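Local coordinates for protein agrobacterium tumefaciens DPS (Agrobacterium tumefaciens, PDB 1O9R) that protects DNA from oxidative damage without binding it, by oxidising iron(II) and storing it as a ferric mineral inside a hollow dodecamer, at residues Leu62-Leu76 against Asp133-Leu147. Numbering follows the deposited sequence.
Sequences LDNHGDTIAERVVQL and DPTTADIFTAASRDL
Arg72 reaches across to the start of helix 134-156. Its chain bends about CB-CG (chi2 58°), which turns the guanidinium along the partner helix. Arg72 NE gives a nearly straight hydrogen bond to Thr136 OG1 (2.8 Å), in the guanidinium plane. Arg72 NH2 bonds to Asp133 OD1 (3.1 Å) on its syn lone pair, as part of a salt bridge. Thr135 CG2 lies over one guanidinium face and Leu76 CD2 over the other. At the far end, His65 lays one ring face on Ala143, whose CA sits 3.5 Å from the ring centroid in a CH-pi contact. His65 NE2 donates in the ring plane to Asp146 OD1 (2.7 Å), on its anti side. A water joins His65 ND1 to Ile139 O. Between these polar ends, Ile139 CG2 packs on Thr68 CG2 (3.6 Å) and Ile69 CG1.

In the second shell, Asp133 is the N-cap: its OD1 also accepts from Thr136 N. Gln75 OE1 takes a bond from Arg72 NH1, which also pairs with Asp148 of a second subunit. Segments 62-75 and 134-147 run antiparallel (168°) in the ferritin-like four-helix bundle. Glu71, which binds iron, lies on the same helix as Arg72 but makes no contact with segment 133-147. Helices 12-42 and 103-130 complete the core around Leu62, Thr136 and Phe140.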
ATOM      1  N   LEU A  62     -14.151 -18.556  -6.686  1.00 13.05           N
ATOM      2  CA  LEU A  62     -14.352 -20.005  -6.677  1.00 12.19           C
ATOM      3  C   LEU A  62     -13.113 -20.669  -6.101  1.00 13.64           C
ATOM      4  O   LEU A  62     -13.201 -21.681  -5.383  1.00 13.70           O
ATOM      5  CB  LEU A  62     -14.581 -20.500  -8.128  1.00 13.12           C
ATOM      6  CG  LEU A  62     -15.935 -20.105  -8.721  1.00 12.16           C
ATOM      7  CD1 LEU A  62     -16.016 -20.469 -10.213  1.00 14.85           C
ATOM      8  CD2 LEU A  62     -17.101 -20.762  -7.953  1.00 15.18           C
ATOM      9  N   ASP A  63     -11.921 -20.127  -6.376  1.00 13.62           N
ATOM     10  CA  ASP A  63     -10.733 -20.708  -5.742  1.00 13.87           C
ATOM     11  C   ASP A  63     -10.823 -20.574  -4.235  1.00 13.88           C
ATOM     12  O   ASP A  63     -10.449 -21.555  -3.510  1.00 14.58           O
ATOM     13  CB  ASP A  63      -9.478 -19.934  -6.203  1.00 13.84           C
ATOM     14  CG  ASP A  63      -9.113 -20.132  -7.656  1.00 17.57           C
ATOM     15  OD1 ASP A  63      -8.300 -19.264  -8.114  1.00 17.22           O
ATOM     16  OD2 ASP A  63      -9.587 -21.098  -8.279  1.00 16.63           O
ATOM     17  N   ASN A  64     -11.261 -19.451  -3.736  1.00 12.92           N
ATOM     18  CA  ASN A  64     -11.279 -19.236  -2.292  1.00 13.54           C
ATOM     19  C   ASN A  64     -12.373 -20.080  -1.627  1.00 13.19           C
ATOM     20  O   ASN A  64     -12.074 -20.731  -0.606  1.00 13.22           O
ATOM     21  CB  ASN A  64     -11.516 -17.733  -2.042  1.00 15.40           C
ATOM     22  CG  ASN A  64     -10.235 -16.921  -2.336  1.00 18.22           C
ATOM     23  OD1 ASN A  64      -9.118 -17.453  -2.421  1.00 22.32           O
ATOM     24  ND2 ASN A  64     -10.524 -15.652  -2.531  1.00 22.90           N
ATOM     25  N   HIS A  65     -13.564 -20.170  -2.249  1.00 13.53           N
ATOM     26  CA  HIS A  65     -14.574 -21.052  -1.644  1.00 13.92           C
ATOM     27  C   HIS A  65     -14.188 -22.520  -1.722  1.00 14.51           C
ATOM     28  O   HIS A  65     -14.484 -23.267  -0.796  1.00 14.56           O
ATOM     29  CB  HIS A  65     -15.957 -20.774  -2.256  1.00 15.63           C
ATOM     30  CG  HIS A  65     -16.433 -19.420  -1.836  1.00 14.94           C
ATOM     31  ND1 HIS A  65     -16.647 -19.091  -0.528  1.00 14.52           N
ATOM     32  CD2 HIS A  65     -16.741 -18.321  -2.550  1.00 15.84           C
ATOM     33  CE1 HIS A  65     -17.041 -17.825  -0.474  1.00 13.48           C
ATOM     34  NE2 HIS A  65     -17.107 -17.315  -1.695  1.00 16.04           N
ATOM     35  N   GLY A  66     -13.632 -22.938  -2.861  1.00 12.93           N
ATOM     36  CA  GLY A  66     -13.226 -24.340  -2.972  1.00 13.91           C
ATOM     37  C   GLY A  66     -12.153 -24.667  -1.945  1.00 13.28           C
ATOM     38  O   GLY A  66     -12.176 -25.716  -1.274  1.00 14.15           O
ATOM     39  N   ASP A  67     -11.191 -23.742  -1.713  1.00 14.27           N
ATOM     40  CA  ASP A  67     -10.176 -24.014  -0.690  1.00 14.47           C
ATOM     41  C   ASP A  67     -10.839 -24.121   0.655  1.00 14.53           C
ATOM     42  O   ASP A  67     -10.472 -24.977   1.518  1.00 14.67           O
ATOM     43  CB  ASP A  67      -9.209 -22.784  -0.639  0.70 18.09           C
ATOM     44  CG  ASP A  67      -8.174 -22.967  -1.733  0.70 20.43           C
ATOM     45  OD1 ASP A  67      -8.201 -24.018  -2.399  0.70 25.48           O
ATOM     46  OD2 ASP A  67      -7.380 -22.035  -1.996  0.70 24.40           O
ATOM     47  N   THR A  68     -11.806 -23.231   0.983  1.00 13.29           N
ATOM     48  CA  THR A  68     -12.436 -23.272   2.311  1.00 12.86           C
ATOM     49  C   THR A  68     -13.173 -24.607   2.498  1.00 13.92           C
ATOM     50  O   THR A  68     -13.204 -25.136   3.615  1.00 15.29           O
ATOM     51  CB  THR A  68     -13.363 -22.084   2.488  1.00 14.67           C
ATOM     52  OG1 THR A  68     -12.518 -20.902   2.311  1.00 17.32           O
ATOM     53  CG2 THR A  68     -13.985 -21.927   3.865  1.00 16.21           C
ATOM     54  N   ILE A  69     -13.897 -25.053   1.452  1.00 13.09           N
ATOM     55  CA  ILE A  69     -14.630 -26.341   1.542  1.00 12.76           C
ATOM     56  C   ILE A  69     -13.659 -27.470   1.726  1.00 12.77           C
ATOM     57  O   ILE A  69     -13.915 -28.337   2.619  1.00 14.04           O
ATOM     58  CB  ILE A  69     -15.467 -26.450   0.237  1.00 12.50           C
ATOM     59  CG1 ILE A  69     -16.664 -25.502   0.308  1.00 12.94           C
ATOM     60  CG2 ILE A  69     -15.939 -27.881  -0.017  1.00 13.25           C
ATOM     61  CD1 ILE A  69     -17.378 -25.263  -1.052  1.00 16.20           C
ATOM     62  N   ALA A  70     -12.559 -27.544   0.970  1.00 12.76           N
ATOM     63  CA  ALA A  70     -11.616 -28.628   1.129  1.00 13.01           C
ATOM     64  C   ALA A  70     -11.005 -28.646   2.515  1.00 14.50           C
ATOM     65  O   ALA A  70     -10.781 -29.711   3.095  1.00 13.57           O
ATOM     66  CB  ALA A  70     -10.528 -28.466   0.050  1.00 12.40           C
ATOM     67  N   GLU A  71     -10.601 -27.445   2.990  1.00 12.86           N
ATOM     68  CA  GLU A  71      -9.999 -27.403   4.338  1.00 12.39           C
ATOM     69  C   GLU A  71     -11.004 -27.901   5.383  1.00 13.25           C
ATOM     70  O   GLU A  71     -10.510 -28.523   6.359  1.00 13.01           O
ATOM     71  CB  GLU A  71      -9.580 -25.964   4.679  1.00 14.23           C
ATOM     72  CG  GLU A  71      -8.482 -25.362   3.793  1.00 19.30           C
ATOM     73  CD  GLU A  71      -8.224 -23.896   4.226  1.00 20.75           C
ATOM     74  OE1 GLU A  71      -8.977 -23.260   4.974  1.00 25.33           O
ATOM     75  OE2 GLU A  71      -7.326 -23.338   3.575  1.00 28.89           O
ATOM     76  N   ARG A  72     -12.279 -27.630   5.206  1.00 13.82           N
ATOM     77  CA  ARG A  72     -13.253 -28.133   6.215  1.00 13.28           C
ATOM     78  C   ARG A  72     -13.301 -29.634   6.197  1.00 13.32           C
ATOM     79  O   ARG A  72     -13.459 -30.157   7.321  1.00 14.48           O
ATOM     80  CB  ARG A  72     -14.614 -27.494   5.899  1.00 13.97           C
ATOM     81  CG  ARG A  72     -15.666 -27.759   6.983  1.00 14.43           C
ATOM     82  CD  ARG A  72     -15.159 -27.232   8.368  1.00 14.39           C
ATOM     83  NE  ARG A  72     -16.297 -27.435   9.295  1.00 13.85           N
ATOM     84  CZ  ARG A  72     -16.096 -27.324  10.619  1.00 13.89           C
ATOM     85  NH1 ARG A  72     -14.918 -27.025  11.130  1.00 13.80           N
ATOM     86  NH2 ARG A  72     -17.155 -27.484  11.453  1.00 14.88           N
ATOM     87  N   VAL A  73     -13.215 -30.283   5.026  1.00 13.15           N
ATOM     88  CA  VAL A  73     -13.182 -31.751   5.039  1.00 14.22           C
ATOM     89  C   VAL A  73     -12.074 -32.196   5.949  1.00 15.06           C
ATOM     90  O   VAL A  73     -12.213 -33.165   6.769  1.00 14.86           O
ATOM     91  CB  VAL A  73     -12.904 -32.225   3.603  1.00 14.32           C
ATOM     92  CG1 VAL A  73     -12.569 -33.737   3.638  1.00 15.95           C
ATOM     93  CG2 VAL A  73     -14.067 -31.925   2.678  1.00 15.21           C
ATOM     94  N   VAL A  74     -10.865 -31.659   5.801  1.00 13.21           N
ATOM     95  CA  VAL A  74      -9.723 -32.155   6.575  1.00 13.41           C
ATOM     96  C   VAL A  74      -9.830 -31.824   8.042  1.00 15.81           C
ATOM     97  O   VAL A  74      -9.392 -32.609   8.896  1.00 17.37           O
ATOM     98  CB  VAL A  74      -8.397 -31.647   5.946  1.00 15.28           C
ATOM     99  CG1 VAL A  74      -8.353 -32.203   4.484  1.00 18.20           C
ATOM    100  CG2 VAL A  74      -8.157 -30.196   5.749  1.00 23.06           C
ATOM    101  N   GLN A  75     -10.394 -30.659   8.358  1.00 14.38           N
ATOM    102  CA  GLN A  75     -10.631 -30.298   9.747  1.00 14.22           C
ATOM    103  C   GLN A  75     -11.482 -31.374  10.428  1.00 16.02           C
ATOM    104  O   GLN A  75     -11.291 -31.571  11.635  1.00 18.86           O
ATOM    105  CB  GLN A  75     -11.375 -28.957   9.849  1.00 15.31           C
ATOM    106  CG  GLN A  75     -10.438 -27.778   9.516  1.00 14.17           C
ATOM    107  CD  GLN A  75     -11.235 -26.549   9.167  1.00 14.43           C
ATOM    108  OE1 GLN A  75     -12.291 -26.274   9.700  1.00 14.99           O
ATOM    109  NE2 GLN A  75     -10.765 -25.792   8.156  1.00 15.03           N
ATOM    110  N   LEU A  76     -12.420 -31.954   9.721  1.00 15.00           N
ATOM    111  CA  LEU A  76     -13.318 -32.981  10.291  1.00 16.29           C
ATOM    112  C   LEU A  76     -12.662 -34.339  10.233  1.00 17.33           C
ATOM    113  O   LEU A  76     -13.432 -35.287  10.562  1.00 19.68           O
ATOM    114  CB  LEU A  76     -14.671 -32.866   9.629  1.00 17.07           C
ATOM    115  CG  LEU A  76     -15.385 -31.519   9.804  1.00 19.31           C
ATOM    116  CD1 LEU A  76     -16.713 -31.568   9.055  1.00 21.44           C
ATOM    117  CD2 LEU A  76     -15.577 -31.188  11.280  1.00 19.47           C
ATOM    118  N   ASP A 133     -24.166 -29.010  12.103  1.00 16.55           N
ATOM    119  CA  ASP A 133     -22.834 -28.385  11.897  1.00 14.72           C
ATOM    120  C   ASP A 133     -23.005 -26.969  11.373  1.00 14.67           C
ATOM    121  O   ASP A 133     -22.831 -26.694  10.130  1.00 14.10           O
ATOM    122  CB  ASP A 133     -22.027 -29.274  10.955  1.00 15.76           C
ATOM    123  CG  ASP A 133     -20.583 -28.802  10.770  1.00 15.71           C
ATOM    124  OD1 ASP A 133     -20.236 -27.756  11.364  1.00 15.55           O
ATOM    125  OD2 ASP A 133     -19.853 -29.507  10.036  1.00 17.82           O
ATOM    126  N   PRO A 134     -23.355 -26.005  12.172  1.00 15.15           N
ATOM    127  CA  PRO A 134     -23.519 -24.633  11.707  1.00 16.28           C
ATOM    128  C   PRO A 134     -22.195 -24.044  11.244  1.00 15.17           C
ATOM    129  O   PRO A 134     -22.282 -23.096  10.429  1.00 15.36           O
ATOM    130  CB  PRO A 134     -24.103 -23.866  12.894  1.00 19.21           C
ATOM    131  CG  PRO A 134     -24.116 -24.791  14.022  1.00 20.31           C
ATOM    132  CD  PRO A 134     -23.715 -26.162  13.607  1.00 16.33           C
ATOM    133  N   THR A 135     -21.039 -24.487  11.682  1.00 14.28           N
ATOM    134  CA  THR A 135     -19.768 -23.953  11.194  1.00 14.05           C
ATOM    135  C   THR A 135     -19.599 -24.253   9.717  1.00 14.18           C
ATOM    136  O   THR A 135     -19.305 -23.400   8.862  1.00 14.38           O
ATOM    137  CB  THR A 135     -18.609 -24.450  12.026  1.00 14.69           C
ATOM    138  OG1 THR A 135     -18.875 -23.920  13.356  1.00 16.21           O
ATOM    139  CG2 THR A 135     -17.261 -23.971  11.527  1.00 16.31           C
ATOM    140  N   THR A 136     -19.874 -25.503   9.327  1.00 14.52           N
ATOM    141  CA  THR A 136     -19.801 -25.883   7.939  1.00 13.94           C
ATOM    142  C   THR A 136     -20.937 -25.196   7.185  1.00 14.99           C
ATOM    143  O   THR A 136     -20.766 -24.711   6.069  1.00 14.33           O
ATOM    144  CB  THR A 136     -19.997 -27.402   7.740  1.00 12.95           C
ATOM    145  OG1 THR A 136     -18.867 -27.999   8.322  1.00 14.69           O
ATOM    146  CG2 THR A 136     -20.141 -27.708   6.230  1.00 14.53           C
ATOM    147  N   ALA A 137     -22.141 -25.067   7.764  1.00 13.24           N
ATOM    148  CA  ALA A 137     -23.216 -24.377   7.055  1.00 14.72           C
ATOM    149  C   ALA A 137     -22.802 -22.921   6.772  1.00 14.57           C
ATOM    150  O   ALA A 137     -23.182 -22.422   5.711  1.00 14.87           O
ATOM    151  CB  ALA A 137     -24.542 -24.421   7.857  1.00 15.51           C
ATOM    152  N   ASP A 138     -22.048 -22.286   7.665  1.00 13.86           N
ATOM    153  CA  ASP A 138     -21.626 -20.907   7.397  1.00 16.37           C
ATOM    154  C   ASP A 138     -20.645 -20.842   6.241  1.00 14.53           C
ATOM    155  O   ASP A 138     -20.717 -19.871   5.460  1.00 14.35           O
ATOM    156  CB  ASP A 138     -20.945 -20.431   8.694  1.00 14.79           C
ATOM    157  CG  ASP A 138     -20.585 -18.938   8.594  1.00 15.63           C
ATOM    158  OD1 ASP A 138     -19.380 -18.617   8.527  1.00 15.14           O
ATOM    159  OD2 ASP A 138     -21.521 -18.134   8.566  1.00 15.20           O
ATOM    160  N   ILE A 139     -19.797 -21.839   6.083  1.00 13.39           N
ATOM    161  CA  ILE A 139     -18.859 -21.884   4.937  1.00 13.30           C
ATOM    162  C   ILE A 139     -19.692 -21.923   3.666  1.00 13.42           C
ATOM    163  O   ILE A 139     -19.393 -21.227   2.660  1.00 14.15           O
ATOM    164  CB  ILE A 139     -17.929 -23.100   5.060  1.00 12.68           C
ATOM    165  CG1 ILE A 139     -16.877 -22.796   6.137  1.00 13.91           C
ATOM    166  CG2 ILE A 139     -17.255 -23.428   3.708  1.00 12.78           C
ATOM    167  CD1 ILE A 139     -16.118 -24.053   6.587  1.00 16.51           C
ATOM    168  N   PHE A 140     -20.762 -22.767   3.658  1.00 13.59           N
ATOM    169  CA  PHE A 140     -21.564 -22.848   2.434  1.00 12.08           C
ATOM    170  C   PHE A 140     -22.403 -21.581   2.268  1.00 13.44           C
ATOM    171  O   PHE A 140     -22.685 -21.172   1.122  1.00 13.36           O
ATOM    172  CB  PHE A 140     -22.509 -24.078   2.487  1.00 13.33           C
ATOM    173  CG  PHE A 140     -21.813 -25.372   2.180  1.00 12.52           C
ATOM    174  CD1 PHE A 140     -21.870 -26.400   3.132  1.00 14.70           C
ATOM    175  CD2 PHE A 140     -21.174 -25.585   0.969  1.00 15.63           C
ATOM    176  CE1 PHE A 140     -21.278 -27.616   2.849  1.00 15.80           C
ATOM    177  CE2 PHE A 140     -20.586 -26.799   0.725  1.00 15.05           C
ATOM    178  CZ  PHE A 140     -20.644 -27.836   1.658  1.00 14.21           C
ATOM    179  N   THR A 141     -22.822 -20.887   3.350  1.00 13.15           N
ATOM    180  CA  THR A 141     -23.567 -19.670   3.241  1.00 12.56           C
ATOM    181  C   THR A 141     -22.738 -18.558   2.611  1.00 13.56           C
ATOM    182  O   THR A 141     -23.214 -17.802   1.764  1.00 14.30           O
ATOM    183  CB  THR A 141     -24.118 -19.258   4.590  1.00 13.82           C
ATOM    184  OG1 THR A 141     -24.968 -20.293   5.101  1.00 14.61           O
ATOM    185  CG2 THR A 141     -24.995 -18.009   4.454  1.00 17.11           C
ATOM    186  N   ALA A 142     -21.485 -18.473   3.046  1.00 13.22           N
ATOM    187  CA  ALA A 142     -20.605 -17.437   2.417  1.00 13.96           C
ATOM    188  C   ALA A 142     -20.447 -17.745   0.939  1.00 14.39           C
ATOM    189  O   ALA A 142     -20.460 -16.808   0.118  1.00 14.59           O
ATOM    190  CB  ALA A 142     -19.253 -17.440   3.143  1.00 15.42           C
ATOM    191  N   ALA A 143     -20.287 -19.025   0.595  1.00 12.46           N
ATOM    192  CA  ALA A 143     -20.146 -19.384  -0.822  1.00 12.84           C
ATOM    193  C   ALA A 143     -21.396 -19.034  -1.583  1.00 12.56           C
ATOM    194  O   ALA A 143     -21.403 -18.578  -2.732  1.00 13.60           O
ATOM    195  CB  ALA A 143     -19.768 -20.870  -0.992  1.00 13.43           C
ATOM    196  N   SER A 144     -22.588 -19.310  -0.991  1.00 13.17           N
ATOM    197  CA  SER A 144     -23.859 -19.039  -1.615  1.00 14.12           C
ATOM    198  C   SER A 144     -24.021 -17.562  -1.919  1.00 15.45           C
ATOM    199  O   SER A 144     -24.540 -17.208  -2.978  1.00 14.32           O
ATOM    200  CB  SER A 144     -24.970 -19.466  -0.589  1.00 13.36           C
ATOM    201  OG  SER A 144     -26.255 -19.209  -1.105  1.00 14.85           O
ATOM    202  N   ARG A 145     -23.621 -16.699  -0.960  1.00 13.49           N
ATOM    203  CA  ARG A 145     -23.768 -15.277  -1.249  1.00 13.42           C
ATOM    204  C   ARG A 145     -22.979 -14.871  -2.488  1.00 14.65           C
ATOM    205  O   ARG A 145     -23.483 -14.163  -3.384  1.00 13.82           O
ATOM    206  CB  ARG A 145     -23.158 -14.496  -0.064  1.00 14.11           C
ATOM    207  CG  ARG A 145     -24.230 -14.435   1.013  1.00 15.42           C
ATOM    208  CD  ARG A 145     -23.848 -13.679   2.237  1.00 16.30           C
ATOM    209  NE  ARG A 145     -23.551 -12.267   1.872  1.00 16.13           N
ATOM    210  CZ  ARG A 145     -23.108 -11.462   2.834  1.00 14.81           C
ATOM    211  NH1 ARG A 145     -22.993 -11.778   4.104  1.00 15.62           N
ATOM    212  NH2 ARG A 145     -22.788 -10.210   2.415  1.00 14.90           N
ATOM    213  N   ASP A 146     -21.751 -15.396  -2.652  1.00 13.94           N
ATOM    214  CA  ASP A 146     -20.980 -15.009  -3.873  1.00 14.28           C
ATOM    215  C   ASP A 146     -21.539 -15.757  -5.085  1.00 13.12           C
ATOM    216  O   ASP A 146     -21.520 -15.166  -6.176  1.00 13.49           O
ATOM    217  CB  ASP A 146     -19.502 -15.358  -3.654  1.00 14.38           C
ATOM    218  CG  ASP A 146     -18.786 -14.315  -2.778  1.00 17.53           C
ATOM    219  OD1 ASP A 146     -17.713 -14.724  -2.232  1.00 17.93           O
ATOM    220  OD2 ASP A 146     -19.312 -13.202  -2.641  1.00 19.23           O
ATOM    221  N   LEU A 147     -21.978 -17.020  -4.980  1.00 12.61           N
ATOM    222  CA  LEU A 147     -22.519 -17.705  -6.188  1.00 12.05           C
ATOM    223  C   LEU A 147     -23.772 -17.005  -6.622  1.00 12.61           C
ATOM    224  O   LEU A 147     -23.981 -16.906  -7.862  1.00 13.67           O
ATOM    225  CB  LEU A 147     -22.789 -19.179  -5.862  1.00 13.65           C
ATOM    226  CG  LEU A 147     -21.491 -20.012  -5.925  1.00 16.37           C
ATOM    227  CD1 LEU A 147     -21.624 -21.237  -5.027  1.00 17.67           C
ATOM    228  CD2 LEU A 147     -21.231 -20.330  -7.411  1.00 18.70           C
TER
HETATM  229  O   HOH W   1     -16.766 -20.279   1.978  1.00 14.28           O